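Local coordinates for protein ethylbenzene dehydrogenase alpha-subunit (Aromatoleum aromaticum, PDB 2IVF) that belongs to the molybdopterin oxidoreductase family and holds a molybdenum atom, two pterin guanine dinucleotide groups and an iron/sulfur cluster, at residues 86-91 with 663-668; 123-128 with 262-267; 441-446 with 478-483. All blocks are in the same frame, centred on the assembly; numbering follows the deposited sequence.

Interaction 1: residues 86-91 with 663-668. With MGD (2-amino-5,6-dimercapto-7-methyl-3,7,8a,9-tetrahydro-8-oxa-1,3,9,10-tetraaza-anthracen-4-one guanosine dinucleotide), chain M; SF4 (iron/sulfur cluster), chain K.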
loop_
_atom_site.group_PDB
_atom_site.type_symbol
_atom_site.label_atom_id
_atom_site.label_comp_id
_atom_site.label_asym_id
_atom_site.label_seq_id
_atom_site.Cartn_x
_atom_site.Cartn_y
_atom_site.Cartn_z
ATOM N N CYS A 86 8.353 0.110 -4.856
ATOM C CA CYS A 86 7.475 1.249 -4.755
ATOM C C CYS A 86 8.039 2.286 -5.703
ATOM O O CYS A 86 9.235 2.275 -5.978
ATOM C CB CYS A 86 7.409 1.750 -3.312
ATOM S SG CYS A 86 9.038 1.665 -2.453
ATOM N N TRP A 87 7.184 3.192 -6.184
ATOM C CA TRP A 87 7.560 4.211 -7.119
ATOM C C TRP A 87 6.713 5.459 -6.891
ATOM O O TRP A 87 5.482 5.382 -6.754
ATOM C CB TRP A 87 7.400 3.769 -8.586
ATOM C CG TRP A 87 8.231 4.642 -9.436
ATOM C CD1 TRP A 87 7.823 5.760 -10.098
ATOM C CD2 TRP A 87 9.636 4.549 -9.630
ATOM N NE1 TRP A 87 8.889 6.350 -10.721
ATOM C CE2 TRP A 87 10.014 5.616 -10.466
ATOM C CE3 TRP A 87 10.607 3.634 -9.229
ATOM C CZ2 TRP A 87 11.332 5.810 -10.909
ATOM C CZ3 TRP A 87 11.932 3.852 -9.613
ATOM C CH2 TRP A 87 12.278 4.915 -10.493
ATOM N N PRO A 88 7.372 6.620 -6.855
ATOM C CA PRO A 88 8.822 6.794 -6.739
ATOM C C PRO A 88 9.317 5.935 -5.598
ATOM O O PRO A 88 8.610 5.797 -4.606
ATOM C CB PRO A 88 8.951 8.269 -6.426
ATOM C CG PRO A 88 7.836 8.897 -7.138
ATOM C CD PRO A 88 6.680 7.924 -6.968
ATOM N N GLN A 89 10.486 5.315 -5.748
ATOM C CA GLN A 89 10.943 4.388 -4.700
ATOM C C GLN A 89 11.042 5.142 -3.398
ATOM O O GLN A 89 11.637 6.196 -3.363
ATOM C CB GLN A 89 12.266 3.742 -5.091
ATOM C CG GLN A 89 12.344 2.259 -4.777
ATOM C CD GLN A 89 12.746 1.993 -3.355
ATOM O OE1 GLN A 89 13.387 2.830 -2.721
ATOM N NE2 GLN A 89 12.358 0.815 -2.825
ATOM N N GLY A 90 10.445 4.639 -2.317
ATOM C CA GLY A 90 10.368 5.471 -1.123
ATOM C C GLY A 90 11.733 5.721 -0.505
ATOM O O GLY A 90 11.979 6.789 0.080
ATOM N N SER A 91 12.620 4.732 -0.622
ATOM C CA SER A 91 13.975 4.774 -0.079
ATOM C C SER A 91 13.934 5.231 1.346
ATOM O O SER A 91 14.759 6.048 1.791
ATOM C CB SER A 91 14.954 5.702 -0.847
ATOM O OG SER A 91 15.200 5.168 -2.097
ATOM N N THR A 663 16.892 1.982 -4.765
ATOM C CA THR A 663 17.069 2.485 -6.118
ATOM C C THR A 663 16.138 3.652 -6.293
ATOM O O THR A 663 15.033 3.507 -6.822
ATOM C CB THR A 663 16.730 1.417 -7.171
ATOM O OG1 THR A 663 15.370 0.970 -6.997
ATOM C CG2 THR A 663 17.677 0.230 -7.019
ATOM N N PRO A 664 16.559 4.818 -5.827
ATOM C CA PRO A 664 15.671 5.996 -5.857
ATOM C C PRO A 664 15.596 6.659 -7.256
ATOM O O PRO A 664 16.483 6.475 -8.137
ATOM C CB PRO A 664 16.373 6.951 -4.890
ATOM C CG PRO A 664 17.797 6.630 -5.085
ATOM C CD PRO A 664 17.864 5.162 -5.263
ATOM N N CYS A 665 14.583 7.495 -7.430
ATOM C CA CYS A 665 14.530 8.383 -8.547
ATOM C C CYS A 665 14.412 9.802 -7.984
ATOM O O CYS A 665 14.616 10.039 -6.779
ATOM C CB CYS A 665 13.334 8.020 -9.398
ATOM S SG CYS A 665 11.758 8.217 -8.531
ATOM N N SER A 666 14.111 10.758 -8.858
ATOM C CA SER A 666 13.961 12.151 -8.459
ATOM C C SER A 666 13.000 12.393 -7.287
ATOM O O SER A 666 13.233 13.319 -6.498
ATOM C CB SER A 666 13.521 12.992 -9.671
ATOM O OG SER A 666 12.292 12.539 -10.184
ATOM N N GLY A 667 11.945 11.579 -7.187
ATOM C CA GLY A 667 10.854 11.833 -6.257
ATOM C C GLY A 667 11.328 11.911 -4.824
ATOM O O GLY A 667 11.092 12.902 -4.156
ATOM N N ASN A 668 12.021 10.851 -4.375
ATOM C CA ASN A 668 12.614 10.779 -3.051
ATOM C C ASN A 668 14.092 10.531 -3.336
ATOM O O ASN A 668 14.512 9.389 -3.408
ATOM C CB ASN A 668 12.068 9.623 -2.229
ATOM C CG ASN A 668 10.683 9.840 -1.686
ATOM O OD1 ASN A 668 9.929 10.752 -2.082
ATOM N ND2 ASN A 668 10.338 8.995 -0.713
HETATM P PB MGD M . -1.796 3.702 -10.935
HETATM O O1B MGD M . -1.812 3.024 -9.610
HETATM O O2B MGD M . -2.000 2.813 -12.107
HETATM O O3B MGD M . -0.517 4.569 -11.249
HETATM O O3A MGD M . 1.247 4.113 -9.468
HETATM P PA MGD M . 0.551 5.305 -10.269
HETATM O O1A MGD M . -0.078 6.152 -9.250
HETATM O O2A MGD M . 1.501 5.915 -11.181
HETATM O "O5'" MGD M . -2.933 4.838 -10.976
HETATM C "C5'" MGD M . -4.281 4.491 -10.626
HETATM C "C4'" MGD M . -5.232 5.613 -11.035
HETATM O "O4'" MGD M . -5.310 5.691 -12.451
HETATM C "C3'" MGD M . -6.587 5.082 -10.630
HETATM O "O3'" MGD M . -6.852 5.572 -9.321
HETATM C "C2'" MGD M . -7.520 5.694 -11.683
HETATM O "O2'" MGD M . -8.398 6.649 -11.058
HETATM C "C1'" MGD M . -6.555 6.372 -12.670
HETATM N N9 MGD M . -7.022 6.119 -14.054
HETATM C C8 MGD M . -7.283 4.943 -14.646
HETATM N N7 MGD M . -7.638 5.124 -15.923
HETATM C C5 MGD M . -7.581 6.463 -16.141
HETATM C C6 MGD M . -7.846 7.313 -17.206
HETATM O O6 MGD M . -8.253 6.952 -18.318
HETATM N N1 MGD M . -7.646 8.681 -17.005
HETATM C C2 MGD M . -7.226 9.260 -15.797
HETATM N N2 MGD M . -7.076 10.625 -15.694
HETATM N N3 MGD M . -6.955 8.419 -14.790
HETATM C C4 MGD M . -7.149 7.073 -14.942
HETATM C C10 MGD M . 1.921 3.102 -10.124
HETATM C C11 MGD M . 3.255 2.902 -9.446
HETATM O O11 MGD M . 3.016 2.612 -8.130
HETATM C C12 MGD M . 4.162 1.856 -10.109
HETATM S S12 MGD M . 4.182 1.612 -11.850
HETATM C C13 MGD M . 4.990 1.089 -9.328
HETATM S S13 MGD M . 6.031 -0.070 -10.080
HETATM C C14 MGD M . 4.981 1.229 -7.844
HETATM N N15 MGD M . 4.143 0.113 -7.318
HETATM C C16 MGD M . 3.434 0.237 -6.108
HETATM C C17 MGD M . 2.772 -0.809 -5.518
HETATM O O17 MGD M . 2.745 -1.946 -6.046
HETATM N N18 MGD M . 2.092 -0.562 -4.309
HETATM C C19 MGD M . 2.084 0.653 -3.698
HETATM N N19 MGD M . 1.397 0.780 -2.546
HETATM N N20 MGD M . 2.712 1.660 -4.325
HETATM C C21 MGD M . 3.393 1.470 -5.466
HETATM N N22 MGD M . 4.045 2.533 -6.084
HETATM C C23 MGD M . 4.295 2.579 -7.495
HETATM FE FE1 SF4 K . 7.050 1.514 1.930
HETATM FE FE2 SF4 K . 9.211 3.159 1.965
HETATM FE FE3 SF4 K . 9.570 0.529 2.200
HETATM FE FE4 SF4 K . 8.751 1.585 -0.197
HETATM S S1 SF4 K . 10.776 1.874 0.771
HETATM S S2 SF4 K . 7.903 -0.315 0.905
HETATM S S3 SF4 K . 7.472 3.319 0.569
HETATM S S4 SF4 K . 8.483 1.878 3.719
HETATM O O HOH W 1 12.935 7.919 -5.030
#
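C665 packs against W87 and P88, and here two irregular loops fit tightly, next to the cysteine loop of the iron/sulfur cluster. Its sulfur SG stands over one face of W87, 3.9 Å from the centroid of the six-membered ring and 30° off the ring normal, a Cys sulfur-aromatic contact. CG of W87 lies anti to its backbone nitrogen (chi1 -160°), which swings the indole under C665. C665 CB reaches to 3.3 Å from W87 CZ2. The same SG lies 3.5 Å from P88 CB, and a small, polarisable sulfur suits this wedge between indole and proline. The polar edge of W87 is satisfied elsewhere, its NE1 donating to A480 O.

N668 makes the one direct hydrogen bond across the contact. Its ND2 donates to G90 O at 2.9 Å and 173°, with the acceptor in the amide plane. Asparagine suits the place because its OD1 can accept at the same time from outside, where Y261 and S264 meet it, while ND2 is also hydrogen-bonded to S263 OG. At G90 a side chain would collide with the cluster, and G90 N donates to C86 SG at 3.3 Å, a bond that may temper the charge of the sulfur that binds the iron FE4 at 2.3 Å. A water bridges the loops, accepting from C665 N and approaching Q89 O and N668 O.

T663, partly exposed, is held close by its backbone, with T663 O 3.3 Å from Q89 CB, but its side chain packs loosely, crossing that of Q89 obliquely with T663 OG1 4.0 Å from Q89 CG.

One loop connects strands 76-80 and 94-99, the other strands 659-661 and 670-676, and Y443 of strand 440-444 packs on W87 and P88.

Interaction 2: residues 123-128 with 262-267. With SF4 (iron/sulfur cluster), chain K.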
loop_
_atom_site.group_PDB
_atom_site.type_symbol
_atom_site.label_atom_id
_atom_site.label_comp_id
_atom_site.label_asym_id
_atom_site.label_seq_id
_atom_site.Cartn_x
_atom_site.Cartn_y
_atom_site.Cartn_z
ATOM N N ASN A 123 10.359 13.841 6.275
ATOM C CA ASN A 123 10.130 12.947 7.390
ATOM C C ASN A 123 8.654 12.639 7.608
ATOM O O ASN A 123 7.811 13.502 7.376
ATOM C CB ASN A 123 10.689 13.565 8.630
ATOM C CG ASN A 123 12.188 13.633 8.591
ATOM O OD1 ASN A 123 12.836 12.699 8.119
ATOM N ND2 ASN A 123 12.743 14.717 9.090
ATOM N N PRO A 124 8.333 11.455 8.146
ATOM C CA PRO A 124 9.219 10.354 8.484
ATOM C C PRO A 124 9.474 9.380 7.388
ATOM O O PRO A 124 10.234 8.431 7.611
ATOM C CB PRO A 124 8.447 9.624 9.588
ATOM C CG PRO A 124 6.992 9.833 9.254
ATOM C CD PRO A 124 6.931 11.192 8.568
ATOM N N LEU A 125 8.815 9.574 6.250
ATOM C CA LEU A 125 8.798 8.577 5.190
ATOM C C LEU A 125 8.070 7.323 5.669
ATOM O O LEU A 125 7.400 7.344 6.704
ATOM C CB LEU A 125 10.228 8.241 4.687
ATOM C CG LEU A 125 10.982 9.374 3.964
ATOM C CD1 LEU A 125 12.458 8.975 3.834
ATOM C CD2 LEU A 125 10.302 9.748 2.602
ATOM N N GLY A 126 8.168 6.243 4.884
ATOM C CA GLY A 126 7.594 4.992 5.268
ATOM C C GLY A 126 6.183 4.754 4.748
ATOM O O GLY A 126 5.527 5.632 4.163
ATOM N N CYS A 127 5.759 3.501 4.919
ATOM C CA CYS A 127 4.416 3.088 4.605
ATOM C C CYS A 127 4.060 1.868 5.425
ATOM O O CYS A 127 4.905 1.341 6.202
ATOM C CB CYS A 127 4.272 2.802 3.157
ATOM S SG CYS A 127 4.869 1.165 2.594
ATOM N N GLN A 128 2.830 1.410 5.263
ATOM C CA GLN A 128 2.341 0.363 6.167
ATOM C C GLN A 128 2.959 -1.014 5.819
ATOM O O GLN A 128 3.125 -1.868 6.693
ATOM C CB GLN A 128 0.793 0.331 6.204
ATOM C CG GLN A 128 0.117 -0.328 4.961
ATOM C CD GLN A 128 0.114 0.550 3.730
ATOM O OE1 GLN A 128 1.053 1.329 3.501
ATOM N NE2 GLN A 128 -0.898 0.393 2.889
ATOM N N PRO A 262 2.755 6.867 -0.621
ATOM C CA PRO A 262 2.435 7.294 0.742
ATOM C C PRO A 262 3.585 7.936 1.473
ATOM O O PRO A 262 3.346 8.747 2.333
ATOM C CB PRO A 262 1.994 6.010 1.436
ATOM C CG PRO A 262 2.615 4.879 0.632
ATOM C CD PRO A 262 2.682 5.404 -0.783
ATOM N N SER A 263 4.835 7.621 1.096
ATOM C CA SER A 263 5.979 8.209 1.789
ATOM C C SER A 263 6.057 9.701 1.551
ATOM O O SER A 263 6.609 10.393 2.402
ATOM C CB SER A 263 7.322 7.567 1.404
ATOM O OG SER A 263 7.602 7.693 0.039
ATOM N N SER A 264 5.517 10.186 0.425
ATOM C CA SER A 264 5.656 11.605 0.095
ATOM C C SER A 264 4.379 12.299 -0.299
ATOM O O SER A 264 4.387 13.465 -0.666
ATOM C CB SER A 264 6.767 11.809 -0.894
ATOM O OG SER A 264 8.013 11.502 -0.254
ATOM N N TYR A 265 3.274 11.588 -0.168
ATOM C CA TYR A 265 1.934 12.169 -0.384
ATOM C C TYR A 265 1.782 13.514 0.334
ATOM O O TYR A 265 1.118 14.459 -0.175
ATOM C CB TYR A 265 0.912 11.197 0.171
ATOM C CG TYR A 265 -0.539 11.590 0.093
ATOM C CD1 TYR A 265 -1.118 12.370 1.061
ATOM C CD2 TYR A 265 -1.368 11.047 -0.871
ATOM C CE1 TYR A 265 -2.441 12.693 1.030
ATOM C CE2 TYR A 265 -2.738 11.351 -0.885
ATOM C CZ TYR A 265 -3.264 12.149 0.078
ATOM O OH TYR A 265 -4.606 12.445 0.161
ATOM N N HIS A 266 2.365 13.587 1.517
ATOM C CA HIS A 266 2.266 14.793 2.356
ATOM C C HIS A 266 2.607 16.086 1.637
ATOM O O HIS A 266 2.015 17.148 1.935
ATOM C CB HIS A 266 3.122 14.637 3.608
ATOM C CG HIS A 266 4.603 14.704 3.378
ATOM N ND1 HIS A 266 5.305 15.881 3.455
ATOM C CD2 HIS A 266 5.525 13.729 3.180
ATOM C CE1 HIS A 266 6.590 15.636 3.278
ATOM N NE2 HIS A 266 6.752 14.340 3.088
ATOM N N PHE A 267 3.553 16.020 0.700
ATOM C CA PHE A 267 3.939 17.215 -0.080
ATOM C C PHE A 267 2.726 17.750 -0.878
ATOM O O PHE A 267 2.567 18.952 -1.028
ATOM C CB PHE A 267 5.116 16.912 -1.018
ATOM C CG PHE A 267 6.434 16.777 -0.312
ATOM C CD1 PHE A 267 7.070 17.896 0.212
ATOM C CD2 PHE A 267 7.078 15.558 -0.244
ATOM C CE1 PHE A 267 8.285 17.802 0.847
ATOM C CE2 PHE A 267 8.324 15.438 0.400
ATOM C CZ PHE A 267 8.942 16.540 0.909
HETATM FE FE1 SF4 K . 7.050 1.514 1.930
HETATM FE FE2 SF4 K . 9.211 3.159 1.965
HETATM FE FE3 SF4 K . 9.570 0.529 2.200
HETATM FE FE4 SF4 K . 8.751 1.585 -0.197
HETATM S S1 SF4 K . 10.776 1.874 0.771
HETATM S S2 SF4 K . 7.903 -0.315 0.905
HETATM S S3 SF4 K . 7.472 3.319 0.569
HETATM S S4 SF4 K . 8.483 1.878 3.719
HETATM O O HOH W 2 6.657 10.974 5.031
#
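The imidazole of H266, approached obliquely by N123 O, has F267 CD2 over one face, toward the rim, and S263 O in plane at its edge. The phenyl ring of F267 has H266 CE1 over the centre of one face and S264 CB in plane at its edge. Both rings belong to the N-terminal part of helix 265-274, and the turn before it packs on the loop that brings a cysteine ligand to the iron/sulfur cluster, as in other cluster-bearing molybdopterin oxidoreductases. The ND1 of H266 is held by E270 in the same helix, while N123 O has a weak hydrogen bond to R233 of the beta-subunit.

No direct hydrogen bond joins the two segments. A water mediates instead, accepting from L125 N at 2.8 Å and lying 2.7 Å from S263 O. The apolar branch CD2 of L125 packs on S263, 3.8 Å from its O and 3.9 Å from its CB. G126 O, buried without a hydrogen-bond partner, meets S263 CA at 3.5 Å in a CA-H...O contact. P262 CG is 3.7 Å from C127 CB, and C127 SG, set between backbone N and carbonyl carbon (chi1 80°), points at the cluster and binds the iron FE1 at 2.3 Å.

Interaction 3: residues 441-446 with 478-483. With MGD (2-amino-5,6-dimercapto-7-methyl-3,7,8a,9-tetrahydro-8-oxa-1,3,9,10-tetraaza-anthracen-4-one guanosine dinucleotide), chain M.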
loop_
_atom_site.group_PDB
_atom_site.type_symbol
_atom_site.label_atom_id
_atom_site.label_comp_id
_atom_site.label_asym_id
_atom_site.label_seq_id
_atom_site.Cartn_x
_atom_site.Cartn_y
_atom_site.Cartn_z
ATOM N N CYS A 441 2.320 21.923 -12.094
ATOM C CA CYS A 441 3.090 20.701 -12.001
ATOM C C CYS A 441 2.015 19.611 -12.078
ATOM O O CYS A 441 0.897 19.736 -11.504
ATOM C CB CYS A 441 3.833 20.620 -10.670
ATOM S SG CYS A 441 5.057 19.273 -10.634
ATOM N N SER A 442 2.353 18.545 -12.783
ATOM C CA SER A 442 1.530 17.381 -12.867
ATOM C C SER A 442 2.267 16.155 -12.340
ATOM O O SER A 442 3.520 16.080 -12.309
ATOM C CB SER A 442 1.117 17.140 -14.346
ATOM O OG SER A 442 0.491 18.271 -14.901
ATOM N N TYR A 443 1.490 15.177 -11.926
ATOM C CA TYR A 443 2.020 13.809 -11.861
ATOM C C TYR A 443 1.126 12.940 -12.687
ATOM O O TYR A 443 0.009 12.633 -12.295
ATOM C CB TYR A 443 2.096 13.259 -10.435
ATOM C CG TYR A 443 2.939 11.988 -10.362
ATOM C CD1 TYR A 443 2.359 10.714 -10.556
ATOM C CD2 TYR A 443 4.302 12.066 -10.191
ATOM C CE1 TYR A 443 3.147 9.581 -10.518
ATOM C CE2 TYR A 443 5.077 10.936 -10.116
ATOM C CZ TYR A 443 4.495 9.702 -10.286
ATOM O OH TYR A 443 5.289 8.559 -10.312
ATOM N N ILE A 444 1.654 12.566 -13.844
ATOM C CA ILE A 444 1.092 11.558 -14.678
ATOM C C ILE A 444 1.621 10.214 -14.218
ATOM O O ILE A 444 2.822 9.944 -14.300
ATOM C CB ILE A 444 1.557 11.715 -16.147
ATOM C CG1 ILE A 444 1.321 13.147 -16.639
ATOM C CG2 ILE A 444 0.780 10.724 -17.033
ATOM C CD1 ILE A 444 1.848 13.395 -18.042
ATOM N N GLY A 445 0.709 9.363 -13.771
ATOM C CA GLY A 445 1.051 8.048 -13.320
ATOM C C GLY A 445 1.056 7.060 -14.443
ATOM O O GLY A 445 0.804 7.366 -15.605
ATOM N N PHE A 446 1.276 5.836 -14.066
ATOM C CA PHE A 446 1.550 4.818 -15.063
ATOM C C PHE A 446 0.310 4.115 -15.562
ATOM O O PHE A 446 0.400 3.230 -16.437
ATOM C CB PHE A 446 2.637 3.878 -14.561
ATOM C CG PHE A 446 4.005 4.505 -14.511
ATOM C CD1 PHE A 446 4.676 4.858 -15.684
ATOM C CD2 PHE A 446 4.624 4.745 -13.300
ATOM C CE1 PHE A 446 5.960 5.444 -15.645
ATOM C CE2 PHE A 446 5.920 5.327 -13.260
ATOM C CZ PHE A 446 6.568 5.672 -14.440
ATOM N N ALA A 478 6.143 16.664 -14.734
ATOM C CA ALA A 478 5.017 15.792 -15.129
ATOM C C ALA A 478 5.017 14.417 -14.473
ATOM O O ALA A 478 4.047 13.751 -14.539
ATOM C CB ALA A 478 4.937 15.663 -16.666
ATOM N N PHE A 479 6.142 13.981 -13.913
ATOM C CA PHE A 479 6.341 12.655 -13.401
ATOM C C PHE A 479 7.722 12.595 -12.739
ATOM O O PHE A 479 8.422 13.604 -12.673
ATOM C CB PHE A 479 6.145 11.558 -14.467
ATOM C CG PHE A 479 6.683 11.897 -15.843
ATOM C CD1 PHE A 479 8.048 11.980 -16.102
ATOM C CD2 PHE A 479 5.803 12.058 -16.905
ATOM C CE1 PHE A 479 8.501 12.248 -17.381
ATOM C CE2 PHE A 479 6.257 12.316 -18.181
ATOM C CZ PHE A 479 7.599 12.429 -18.418
ATOM N N ALA A 480 8.114 11.419 -12.247
ATOM C CA ALA A 480 9.381 11.242 -11.578
ATOM C C ALA A 480 10.120 10.074 -12.214
ATOM O O ALA A 480 10.199 9.000 -11.641
ATOM C CB ALA A 480 9.157 10.983 -10.127
ATOM N N TRP A 481 10.703 10.309 -13.380
ATOM C CA TRP A 481 11.273 9.234 -14.171
ATOM C C TRP A 481 12.726 9.517 -14.530
ATOM O O TRP A 481 13.239 8.980 -15.477
ATOM C CB TRP A 481 10.404 9.114 -15.413
ATOM C CG TRP A 481 10.353 7.791 -16.041
ATOM C CD1 TRP A 481 10.449 7.519 -17.373
ATOM C CD2 TRP A 481 10.158 6.539 -15.391
ATOM N NE1 TRP A 481 10.337 6.170 -17.591
ATOM C CE2 TRP A 481 10.158 5.549 -16.385
ATOM C CE3 TRP A 481 9.982 6.156 -14.069
ATOM C CZ2 TRP A 481 10.010 4.226 -16.094
ATOM C CZ3 TRP A 481 9.815 4.825 -13.785
ATOM C CH2 TRP A 481 9.830 3.878 -14.787
ATOM N N ALA A 482 13.355 10.436 -13.814
ATOM C CA ALA A 482 14.792 10.658 -13.895
ATOM C C ALA A 482 15.433 9.868 -12.755
ATOM O O ALA A 482 15.038 9.994 -11.609
ATOM C CB ALA A 482 15.101 12.128 -13.764
ATOM N N TYR A 483 16.417 9.036 -13.064
ATOM C CA TYR A 483 17.125 8.334 -12.003
ATOM C C TYR A 483 18.466 7.822 -12.485
ATOM O O TYR A 483 18.659 7.695 -13.687
ATOM C CB TYR A 483 16.294 7.157 -11.499
ATOM C CG TYR A 483 15.704 6.243 -12.565
ATOM C CD1 TYR A 483 16.420 5.154 -13.082
ATOM C CD2 TYR A 483 14.392 6.442 -13.014
ATOM C CE1 TYR A 483 15.836 4.301 -14.066
ATOM C CE2 TYR A 483 13.804 5.611 -13.971
ATOM C CZ TYR A 483 14.522 4.554 -14.508
ATOM O OH TYR A 483 13.853 3.786 -15.436
HETATM P PB MGD M . -1.796 3.702 -10.935
HETATM O O1B MGD M . -1.812 3.024 -9.610
HETATM O O2B MGD M . -2.000 2.813 -12.107
HETATM O O3B MGD M . -0.517 4.569 -11.249
HETATM O O3A MGD M . 1.247 4.113 -9.468
HETATM P PA MGD M . 0.551 5.305 -10.269
HETATM O O1A MGD M . -0.078 6.152 -9.250
HETATM O O2A MGD M . 1.501 5.915 -11.181
HETATM O "O5'" MGD M . -2.933 4.838 -10.976
HETATM C "C5'" MGD M . -4.281 4.491 -10.626
HETATM C "C4'" MGD M . -5.232 5.613 -11.035
HETATM O "O4'" MGD M . -5.310 5.691 -12.451
HETATM C "C3'" MGD M . -6.587 5.082 -10.630
HETATM O "O3'" MGD M . -6.852 5.572 -9.321
HETATM C "C2'" MGD M . -7.520 5.694 -11.683
HETATM O "O2'" MGD M . -8.398 6.649 -11.058
HETATM C "C1'" MGD M . -6.555 6.372 -12.670
HETATM N N9 MGD M . -7.022 6.119 -14.054
HETATM C C8 MGD M . -7.283 4.943 -14.646
HETATM N N7 MGD M . -7.638 5.124 -15.923
HETATM C C5 MGD M . -7.581 6.463 -16.141
HETATM C C6 MGD M . -7.846 7.313 -17.206
HETATM O O6 MGD M . -8.253 6.952 -18.318
HETATM N N1 MGD M . -7.646 8.681 -17.005
HETATM C C2 MGD M . -7.226 9.260 -15.797
HETATM N N2 MGD M . -7.076 10.625 -15.694
HETATM N N3 MGD M . -6.955 8.419 -14.790
HETATM C C4 MGD M . -7.149 7.073 -14.942
HETATM C C10 MGD M . 1.921 3.102 -10.124
HETATM C C11 MGD M . 3.255 2.902 -9.446
HETATM O O11 MGD M . 3.016 2.612 -8.130
HETATM C C12 MGD M . 4.162 1.856 -10.109
HETATM S S12 MGD M . 4.182 1.612 -11.850
HETATM C C13 MGD M . 4.990 1.089 -9.328
HETATM S S13 MGD M . 6.031 -0.070 -10.080
HETATM C C14 MGD M . 4.981 1.229 -7.844
HETATM N N15 MGD M . 4.143 0.113 -7.318
HETATM C C16 MGD M . 3.434 0.237 -6.108
HETATM C C17 MGD M . 2.772 -0.809 -5.518
HETATM O O17 MGD M . 2.745 -1.946 -6.046
HETATM N N18 MGD M . 2.092 -0.562 -4.309
HETATM C C19 MGD M . 2.084 0.653 -3.698
HETATM N N19 MGD M . 1.397 0.780 -2.546
HETATM N N20 MGD M . 2.712 1.660 -4.325
HETATM C C21 MGD M . 3.393 1.470 -5.466
HETATM N N22 MGD M . 4.045 2.533 -6.084
HETATM C C23 MGD M . 4.295 2.579 -7.495
HETATM O O HOH W 3 6.886 8.727 -12.462
#
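Strand 440-444, at one margin of a four-stranded parallel sheet, runs on into a loop that meets a phosphate of MGD, and along it I444 is bonded to A478 of a neighbouring loop. I444 N donates to A478 O at 2.8 Å and 174°, the single direct hydrogen bond across the contact. The branched side chain of I444 points toward the loop, where CD1 lies 4.1 Å from A478 CB and at the edge of the F479 ring; the small alanine lets the two backbones come close.

Y443 takes the other side of the strand. With CG anti to the backbone N (chi1 -167°), the ring extends alongside F479 and A480, and its OH reaches a water at 2.7 Å that accepts from A480 N at 3.0 Å. A tyrosine is long enough to make this bridge.

Beyond the strand, F446 N donates to O2A of MGD at 2.9 Å, and at G445 a side chain would collide with that same oxygen. The F446 ring then turns its edge to the face of W481 in a T-shaped pair: the centroids are 4.7 Å apart, the planes at 60°, and F446 CZ is 3.4 Å from W481 CZ3. Y483 lies over the opposite face of W481. F446 CD2 also touches MGD S12 at 3.5 Å, so an apolar ring lines the dithiolene side of the cofactor.

Helix 454-467 packs on this edge, its L461 and F462 touching I444, while strand 249-253 pairs with strand 440-444 inside the sheet.

In the fold
From the N terminus, the chain first passes 86-91, then 123-128; both bring a cysteine to the cluster. Interaction 2 closes when 262-267 returns beside the second of these loops, and interaction 3 closes a much shorter loop when 478-483 comes back to strand 440-444. Only at 663-668 does interaction 1 close, so both others nest inside its span, in series with one another. Interaction 1 touches both: it shares the cluster with interaction 2 and reaches S263 and S264 through N668, and it shares MGD with interaction 3, where S666 N meets A482 O. Interactions 2 and 3 stay about 9 Å apart at their nearest atoms. Together they tie the cluster loops to the parallel sheet and the cofactor.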